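Long-range contacts in mandalate racemase/muconate lactonizing enzyme (Unidentified, PDB 4E4U), which probably catalyses a reaction begun by proton abstraction, as in other mandelate racemase/muconate lactonizing enzymes of the enolase superfamily, although its substrate is not established: residues 10-15 against 379-384; 24-29 against 38-43. One frame throughout, in Å; residues are numbered along the deposited sequence.

In the fold
Both interactions reach the three-stranded antiparallel sheet of the N-terminal domain. Interaction 2 is buried and joins strands 22-30 and 35-40 as a hairpin; interaction 1 lies at the surface, where the end of strand 3-12 meets the chain's late loop after helix 372-377. Strand 22-30 is neighbour to both other strands, and the two contacts touch through it: Val11 packs on Phe25 and Ile10 on Ile24. Their chemistry follows their place. Direct backbone hydrogen bonds, branched side chains and a buried carboxylate knit interaction 2, whereas in interaction 1 a water replaces direct bonds between the segments. Sequentially, interaction 2 is nested inside the loop that interaction 1 closes.

Interaction 1 (10-15 against 379-384); sequences IVAVPP and TPYTGE
Ala12 and Tyr381 meet at the tight part of this contact, where the methyl CB of Ala12 lies in the plane of the tyrosine ring, at its edge, 3.9 Å from Tyr381 CD1. The same methyl also rests against the tyrosine backbone, with Ala12 CB 3.9 Å from Tyr381 CA. With CG anti to the backbone N (chi1 172°), the ring runs on past Ala12, and one face receives the backbone N of Gly383, which sits over the ring centre, 3.4 Å above the ring plane. Beyond the two segments, the hydroxyl of Tyr381 bonds to the carbonyl O of Arg385, and its ring meets that of Tyr22 on strand 22-30.

The second touch is made by the methyl branch of Thr379. Its CG2 approaches the strand backbone, 3.4 Å from Ile10 O, and brushes Val11 CG2 at 4.1 Å. Thr379 OG1 has weak bonds to the carbonyls of Val375 and Lys376, at the end of helix 372-377.

Between these two touches the backbones stand apart, and a water joins them, donating a hydrogen bond to Ile10 O (2.7 Å) and accepting one from Tyr381 N (2.8 Å). Pro380, exposed and preceded by a cis peptide bond, directs its CB away from the strand.

The late segment is thus laid along the last residues of strand 3-12 without direct hydrogen bonds between the segments: apolar touch and one bridging water make the contact, while the backbone bond of Ala12 to His378 next door supplies a direct polar tie.

Interaction 2 (24-29 against 38-43); sequences IFVKLK and GEIYSA
Three backbone hydrogen bonds, each 2.9 Å long, join the buried strands: Val26 N to Gly38 O, Gly38 N to Val26 O, and Ile40 N to Ile24 O. They differ at the acceptor: Ile40 N meets Ile24 O almost head-on (C=O...N 160°), Gly38 N lies in the carbonyl plane of Val26, and Val26 N comes in from above the carbonyl plane of Gly38. Between them Phe25 faces Glu39 as an antiparallel non-hydrogen-bonded pair.

On the face carrying Ile24, Val26 and Ile40, branched side chains interlock. Ile24 CG2 lies 3.9 Å from Ile40 CB, and Val26 CG1 meets Ile40 CD1 at 3.8 Å, those two side chains crossing at about a right angle. Ile54 of helix 47-61 packs against all three residues.

On the other face, Phe25 and Glu39 run side by side in the same direction, ring and carboxylate planes turned 67° apart. Glu39 OE1 comes within 3.4 Å of Phe25 CE1. A chi1 of -177° sends the Glu39 chain away from its own N, and the extended chain beyond lays the carboxylate beside the ring. Separately, the ring edge meets Gly38 O in plane.

Farther out, Glu39 OE1 accepts a bond from Gly316 N and OE2 one from Gly313 N, both in the region where helix 314-325 begins. A water donates to Glu39 OE2 and Ile40 O and accepts from Ile24 N, bridging the two strands as well.

The buried carboxylate, held at both oxygens by backbone N-H groups beside a helix start, is therefore likely to be stabilised as an anion, and it ties the N-terminal hairpin to the barrel domain.

Interaction 1 (10-15 against 379-384)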
ATOM      1  N   ILE A  10     -37.304  30.052 -13.943  1.00 16.07           N
ATOM      2  CA  ILE A  10     -36.666  29.096 -14.837  1.00 15.95           C
ATOM      3  C   ILE A  10     -36.812  29.614 -16.263  1.00 16.32           C
ATOM      4  O   ILE A  10     -37.888  29.551 -16.861  1.00 18.27           O
ATOM      5  CB  ILE A  10     -37.229  27.668 -14.668  1.00 17.06           C
ATOM      6  CG1 ILE A  10     -37.008  27.197 -13.225  1.00 17.38           C
ATOM      7  CG2 ILE A  10     -36.561  26.716 -15.656  1.00 17.75           C
ATOM      8  CD1 ILE A  10     -37.517  25.798 -12.922  1.00 18.52           C
ATOM      9  N   VAL A  11     -35.719  30.162 -16.781  1.00 16.03           N
ATOM     10  CA  VAL A  11     -35.720  30.892 -18.037  1.00 16.42           C
ATOM     11  C   VAL A  11     -35.398  29.976 -19.209  1.00 16.34           C
ATOM     12  O   VAL A  11     -34.433  29.213 -19.161  1.00 16.53           O
ATOM     13  CB  VAL A  11     -34.668  32.016 -17.971  1.00 18.95           C
ATOM     14  CG1 VAL A  11     -34.560  32.743 -19.292  1.00 20.64           C
ATOM     15  CG2 VAL A  11     -35.009  32.990 -16.844  1.00 20.02           C
ATOM     16  N   ALA A  12     -36.205  30.055 -20.262  1.00 16.30           N
ATOM     17  CA  ALA A  12     -35.945  29.308 -21.488  1.00 16.49           C
ATOM     18  C   ALA A  12     -34.856  30.011 -22.288  1.00 16.74           C
ATOM     19  O   ALA A  12     -34.999  31.182 -22.640  1.00 18.31           O
ATOM     20  CB  ALA A  12     -37.216  29.200 -22.320  1.00 17.28           C
ATOM     21  N   VAL A  13     -33.773  29.299 -22.579  1.00 16.08           N
ATOM     22  CA  VAL A  13     -32.694  29.852 -23.387  1.00 16.46           C
ATOM     23  C   VAL A  13     -33.098  29.775 -24.860  1.00 17.97           C
ATOM     24  O   VAL A  13     -33.462  28.713 -25.346  1.00 18.11           O
ATOM     25  CB  VAL A  13     -31.380  29.080 -23.152  1.00 16.39           C
ATOM     26  CG1 VAL A  13     -30.263  29.655 -24.003  1.00 17.15           C
ATOM     27  CG2 VAL A  13     -30.997  29.103 -21.670  1.00 16.88           C
ATOM     28  N   PRO A  14     -33.056  30.907 -25.582  1.00 19.28           N
ATOM     29  CA  PRO A  14     -33.498  30.872 -26.983  1.00 20.50           C
ATOM     30  C   PRO A  14     -32.620  29.968 -27.844  1.00 20.90           C
ATOM     31  O   PRO A  14     -31.441  29.781 -27.521  1.00 20.25           O
ATOM     32  CB  PRO A  14     -33.338  32.328 -27.438  1.00 21.38           C
ATOM     33  CG  PRO A  14     -33.330  33.136 -26.177  1.00 22.23           C
ATOM     34  CD  PRO A  14     -32.669  32.262 -25.154  1.00 20.35           C
ATOM     35  N   PRO A  15     -33.182  29.408 -28.930  1.00 22.91           N
ATOM     36  CA  PRO A  15     -32.347  28.659 -29.878  1.00 24.15           C
ATOM     37  C   PRO A  15     -31.210  29.560 -30.358  1.00 25.27           C
ATOM     38  O   PRO A  15     -31.424  30.769 -30.488  1.00 25.96           O
ATOM     39  CB  PRO A  15     -33.313  28.345 -31.026  1.00 25.12           C
ATOM     40  CG  PRO A  15     -34.675  28.384 -30.399  1.00 25.17           C
ATOM     41  CD  PRO A  15     -34.598  29.445 -29.339  1.00 24.31           C
ATOM     42  N   THR A 379     -39.953  33.251 -19.877  1.00 24.26           N
ATOM     43  CA  THR A 379     -40.557  32.237 -19.029  1.00 27.38           C
ATOM     44  C   THR A 379     -42.011  32.118 -19.478  1.00 27.85           C
ATOM     45  O   THR A 379     -42.619  33.116 -19.862  1.00 28.17           O
ATOM     46  CB  THR A 379     -40.491  32.629 -17.534  1.00 29.66           C
ATOM     47  OG1 THR A 379     -41.164  33.873 -17.331  1.00 31.48           O
ATOM     48  CG2 THR A 379     -39.050  32.772 -17.073  1.00 29.99           C
ATOM     49  N   PRO A 380     -42.581  30.902 -19.437  1.00 28.28           N
ATOM     50  CA  PRO A 380     -41.970  29.664 -18.947  1.00 27.96           C
ATOM     51  C   PRO A 380     -41.244  28.871 -20.031  1.00 27.14           C
ATOM     52  O   PRO A 380     -41.454  29.102 -21.223  1.00 27.81           O
ATOM     53  CB  PRO A 380     -43.183  28.865 -18.467  1.00 28.22           C
ATOM     54  CG  PRO A 380     -44.258  29.257 -19.429  1.00 28.61           C
ATOM     55  CD  PRO A 380     -44.002  30.706 -19.782  1.00 28.19           C
ATOM     56  N   TYR A 381     -40.384  27.951 -19.607  1.00 26.34           N
ATOM     57  CA  TYR A 381     -39.799  26.969 -20.509  1.00 25.92           C
ATOM     58  C   TYR A 381     -40.857  25.904 -20.799  1.00 27.74           C
ATOM     59  O   TYR A 381     -41.492  25.390 -19.881  1.00 29.44           O
ATOM     60  CB  TYR A 381     -38.562  26.344 -19.860  1.00 24.03           C
ATOM     61  CG  TYR A 381     -37.971  25.169 -20.609  1.00 21.56           C
ATOM     62  CD1 TYR A 381     -37.266  25.358 -21.792  1.00 20.73           C
ATOM     63  CD2 TYR A 381     -38.097  23.874 -20.122  1.00 20.55           C
ATOM     64  CE1 TYR A 381     -36.717  24.290 -22.472  1.00 20.10           C
ATOM     65  CE2 TYR A 381     -37.548  22.795 -20.797  1.00 19.73           C
ATOM     66  CZ  TYR A 381     -36.857  23.011 -21.969  1.00 19.80           C
ATOM     67  OH  TYR A 381     -36.313  21.950 -22.651  1.00 20.50           O
ATOM     68  N   THR A 382     -41.064  25.590 -22.073  1.00 28.44           N
ATOM     69  CA  THR A 382     -42.092  24.620 -22.447  1.00 30.17           C
ATOM     70  C   THR A 382     -41.483  23.468 -23.225  1.00 30.26           C
ATOM     71  O   THR A 382     -42.195  22.666 -23.837  1.00 31.54           O
ATOM     72  CB  THR A 382     -43.188  25.260 -23.310  1.00 31.79           C
ATOM     73  OG1 THR A 382     -42.605  25.764 -24.518  1.00 32.96           O
ATOM     74  CG2 THR A 382     -43.867  26.398 -22.561  1.00 32.29           C
ATOM     75  N   GLY A 383     -40.160  23.389 -23.201  1.00 28.90           N
ATOM     76  CA  GLY A 383     -39.459  22.355 -23.932  1.00 28.02           C
ATOM     77  C   GLY A 383     -39.576  20.983 -23.301  1.00 27.52           C
ATOM     78  O   GLY A 383     -39.812  20.838 -22.101  1.00 27.62           O
ATOM     79  N   GLU A 384     -39.394  19.968 -24.135  1.00 26.60           N
ATOM     80  CA  GLU A 384     -39.482  18.576 -23.724  1.00 27.08           C
ATOM     81  C   GLU A 384     -38.205  18.068 -23.049  1.00 23.44           C
ATOM     82  O   GLU A 384     -38.240  17.113 -22.272  1.00 23.62           O
ATOM     83  CB  GLU A 384     -39.801  17.707 -24.948  1.00 31.44           C
ATOM     84  CG  GLU A 384     -38.831  17.879 -26.134  1.00 35.74           C
ATOM     85  CD  GLU A 384     -39.006  19.202 -26.886  1.00 39.09           C
ATOM     86  OE1 GLU A 384     -40.026  19.893 -26.668  1.00 40.06           O
ATOM     87  OE2 GLU A 384     -38.112  19.557 -27.685  1.00 40.70           O
TER
HETATM   88  O   HOH W   1     -40.152  27.994 -16.853  1.00 24.23           O

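Interaction 2 (24-29 against 38-43)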
ATOM      1  N   ILE A  24     -31.902  27.988 -14.191  1.00 13.30           N
ATOM      2  CA  ILE A  24     -32.721  28.020 -12.989  1.00 12.90           C
ATOM      3  C   ILE A  24     -32.205  29.079 -12.029  1.00 13.68           C
ATOM      4  O   ILE A  24     -31.145  28.903 -11.422  1.00 13.44           O
ATOM      5  CB  ILE A  24     -32.706  26.654 -12.271  1.00 13.90           C
ATOM      6  CG1 ILE A  24     -33.128  25.533 -13.223  1.00 14.86           C
ATOM      7  CG2 ILE A  24     -33.611  26.693 -11.053  1.00 14.50           C
ATOM      8  CD1 ILE A  24     -32.920  24.137 -12.647  1.00 15.73           C
ATOM      9  N   PHE A  25     -32.952  30.172 -11.881  1.00 13.67           N
ATOM     10  CA  PHE A  25     -32.542  31.252 -10.989  1.00 13.73           C
ATOM     11  C   PHE A  25     -33.413  31.299  -9.747  1.00 13.52           C
ATOM     12  O   PHE A  25     -34.607  31.002  -9.805  1.00 14.74           O
ATOM     13  CB  PHE A  25     -32.616  32.612 -11.697  1.00 14.49           C
ATOM     14  CG  PHE A  25     -31.761  32.708 -12.929  1.00 15.02           C
ATOM     15  CD1 PHE A  25     -30.382  32.560 -12.855  1.00 15.46           C
ATOM     16  CD2 PHE A  25     -32.338  32.972 -14.166  1.00 15.55           C
ATOM     17  CE1 PHE A  25     -29.596  32.657 -13.996  1.00 16.04           C
ATOM     18  CE2 PHE A  25     -31.559  33.075 -15.300  1.00 16.24           C
ATOM     19  CZ  PHE A  25     -30.187  32.912 -15.219  1.00 16.18           C
ATOM     20  N   VAL A  26     -32.817  31.690  -8.626  1.00 13.51           N
ATOM     21  CA  VAL A  26     -33.580  31.964  -7.416  1.00 13.73           C
ATOM     22  C   VAL A  26     -33.281  33.379  -6.931  1.00 14.07           C
ATOM     23  O   VAL A  26     -32.139  33.849  -7.015  1.00 15.02           O
ATOM     24  CB  VAL A  26     -33.272  30.936  -6.301  1.00 14.23           C
ATOM     25  CG1 VAL A  26     -33.826  29.566  -6.679  1.00 14.74           C
ATOM     26  CG2 VAL A  26     -31.769  30.862  -6.022  1.00 14.77           C
ATOM     27  N   LYS A  27     -34.318  34.067  -6.462  1.00 14.39           N
ATOM     28  CA  LYS A  27     -34.166  35.398  -5.882  1.00 15.35           C
ATOM     29  C   LYS A  27     -34.653  35.380  -4.441  1.00 15.21           C
ATOM     30  O   LYS A  27     -35.782  34.972  -4.164  1.00 16.49           O
ATOM     31  CB  LYS A  27     -34.921  36.447  -6.705  1.00 17.87           C
ATOM     32  CG  LYS A  27     -34.275  36.745  -8.050  1.00 20.19           C
ATOM     33  CD  LYS A  27     -35.054  37.794  -8.851  1.00 22.67           C
ATOM     34  CE  LYS A  27     -35.049  39.161  -8.175  1.00 24.02           C
ATOM     35  NZ  LYS A  27     -35.811  40.178  -8.940  1.00 25.64           N
ATOM     36  N   LEU A  28     -33.784  35.796  -3.523  1.00 15.03           N
ATOM     37  CA  LEU A  28     -34.121  35.858  -2.106  1.00 15.09           C
ATOM     38  C   LEU A  28     -34.270  37.297  -1.669  1.00 15.58           C
ATOM     39  O   LEU A  28     -33.557  38.179  -2.155  1.00 16.32           O
ATOM     40  CB  LEU A  28     -33.014  35.223  -1.268  1.00 14.83           C
ATOM     41  CG  LEU A  28     -32.638  33.785  -1.602  1.00 15.76           C
ATOM     42  CD1 LEU A  28     -31.552  33.302  -0.654  1.00 16.93           C
ATOM     43  CD2 LEU A  28     -33.872  32.898  -1.519  1.00 17.22           C
ATOM     44  N   LYS A  29     -35.187  37.546  -0.743  1.00 17.14           N
ATOM     45  CA  LYS A  29     -35.291  38.870  -0.148  1.00 19.45           C
ATOM     46  C   LYS A  29     -35.236  38.755   1.368  1.00 18.35           C
ATOM     47  O   LYS A  29     -35.752  37.792   1.951  1.00 17.57           O
ATOM     48  CB  LYS A  29     -36.568  39.588  -0.595  1.00 22.97           C
ATOM     49  CG  LYS A  29     -36.484  41.109  -0.483  1.00 27.13           C
ATOM     50  CD  LYS A  29     -37.644  41.798  -1.188  1.00 30.23           C
ATOM     51  CE  LYS A  29     -37.329  43.269  -1.453  1.00 32.90           C
ATOM     52  NZ  LYS A  29     -38.387  44.176  -0.931  1.00 34.91           N
ATOM     53  N   GLY A  38     -29.277  33.818  -7.179  1.00 12.41           N
ATOM     54  CA  GLY A  38     -28.440  32.643  -7.320  1.00 12.77           C
ATOM     55  C   GLY A  38     -28.890  31.790  -8.486  1.00 12.31           C
ATOM     56  O   GLY A  38     -29.949  32.038  -9.088  1.00 13.38           O
ATOM     57  N   GLU A  39     -28.085  30.788  -8.815  1.00 11.89           N
ATOM     58  CA  GLU A  39     -28.383  29.880  -9.912  1.00 12.24           C
ATOM     59  C   GLU A  39     -28.156  28.450  -9.450  1.00 12.04           C
ATOM     60  O   GLU A  39     -27.238  28.177  -8.670  1.00 12.02           O
ATOM     61  CB  GLU A  39     -27.525  30.187 -11.147  1.00 13.24           C
ATOM     62  CG  GLU A  39     -27.871  29.296 -12.333  1.00 14.39           C
ATOM     63  CD  GLU A  39     -27.334  29.780 -13.667  1.00 14.47           C
ATOM     64  OE1 GLU A  39     -26.681  30.847 -13.738  1.00 14.87           O
ATOM     65  OE2 GLU A  39     -27.581  29.068 -14.667  1.00 15.34           O
ATOM     66  N   ILE A  40     -29.013  27.553  -9.927  1.00 11.68           N
ATOM     67  CA  ILE A  40     -28.982  26.144  -9.582  1.00 10.98           C
ATOM     68  C   ILE A  40     -28.590  25.327 -10.808  1.00 11.31           C
ATOM     69  O   ILE A  40     -29.159  25.519 -11.882  1.00 12.52           O
ATOM     70  CB  ILE A  40     -30.372  25.706  -9.085  1.00 11.31           C
ATOM     71  CG1 ILE A  40     -30.674  26.390  -7.750  1.00 12.14           C
ATOM     72  CG2 ILE A  40     -30.483  24.187  -8.992  1.00 12.66           C
ATOM     73  CD1 ILE A  40     -32.098  26.252  -7.271  1.00 13.11           C
ATOM     74  N   TYR A  41     -27.617  24.427 -10.652  1.00 11.47           N
ATOM     75  CA  TYR A  41     -27.194  23.561 -11.748  1.00 11.72           C
ATOM     76  C   TYR A  41     -27.587  22.139 -11.389  1.00 12.05           C
ATOM     77  O   TYR A  41     -26.934  21.488 -10.566  1.00 13.50           O
ATOM     78  CB  TYR A  41     -25.685  23.654 -11.978  1.00 12.36           C
ATOM     79  CG  TYR A  41     -25.201  23.040 -13.278  1.00 12.51           C
ATOM     80  CD1 TYR A  41     -25.464  23.660 -14.488  1.00 14.01           C
ATOM     81  CD2 TYR A  41     -24.462  21.863 -13.297  1.00 13.82           C
ATOM     82  CE1 TYR A  41     -25.021  23.125 -15.682  1.00 14.45           C
ATOM     83  CE2 TYR A  41     -24.007  21.320 -14.494  1.00 13.84           C
ATOM     84  CZ  TYR A  41     -24.297  21.958 -15.684  1.00 13.16           C
ATOM     85  OH  TYR A  41     -23.863  21.444 -16.888  1.00 13.45           O
ATOM     86  N   SER A  42     -28.684  21.669 -11.976  1.00 12.59           N
ATOM     87  CA  SER A  42     -29.187  20.331 -11.686  1.00 13.37           C
ATOM     88  C   SER A  42     -30.234  19.960 -12.716  1.00 13.48           C
ATOM     89  O   SER A  42     -31.213  20.685 -12.896  1.00 15.42           O
ATOM     90  CB  SER A  42     -29.825  20.296 -10.296  1.00 14.42           C
ATOM     91  OG  SER A  42     -30.140  18.968  -9.925  1.00 14.75           O
ATOM     92  N   ALA A  43     -30.037  18.826 -13.379  1.00 12.72           N
ATOM     93  CA  ALA A  43     -30.971  18.397 -14.416  1.00 13.62           C
ATOM     94  C   ALA A  43     -31.295  16.910 -14.351  1.00 11.82           C
ATOM     95  O   ALA A  43     -31.725  16.324 -15.343  1.00 12.92           O
ATOM     96  CB  ALA A  43     -30.453  18.780 -15.803  1.00 14.87           C
TER
HETATM   97  O   HOH W   2     -29.228  26.933 -14.246  1.00 13.08           O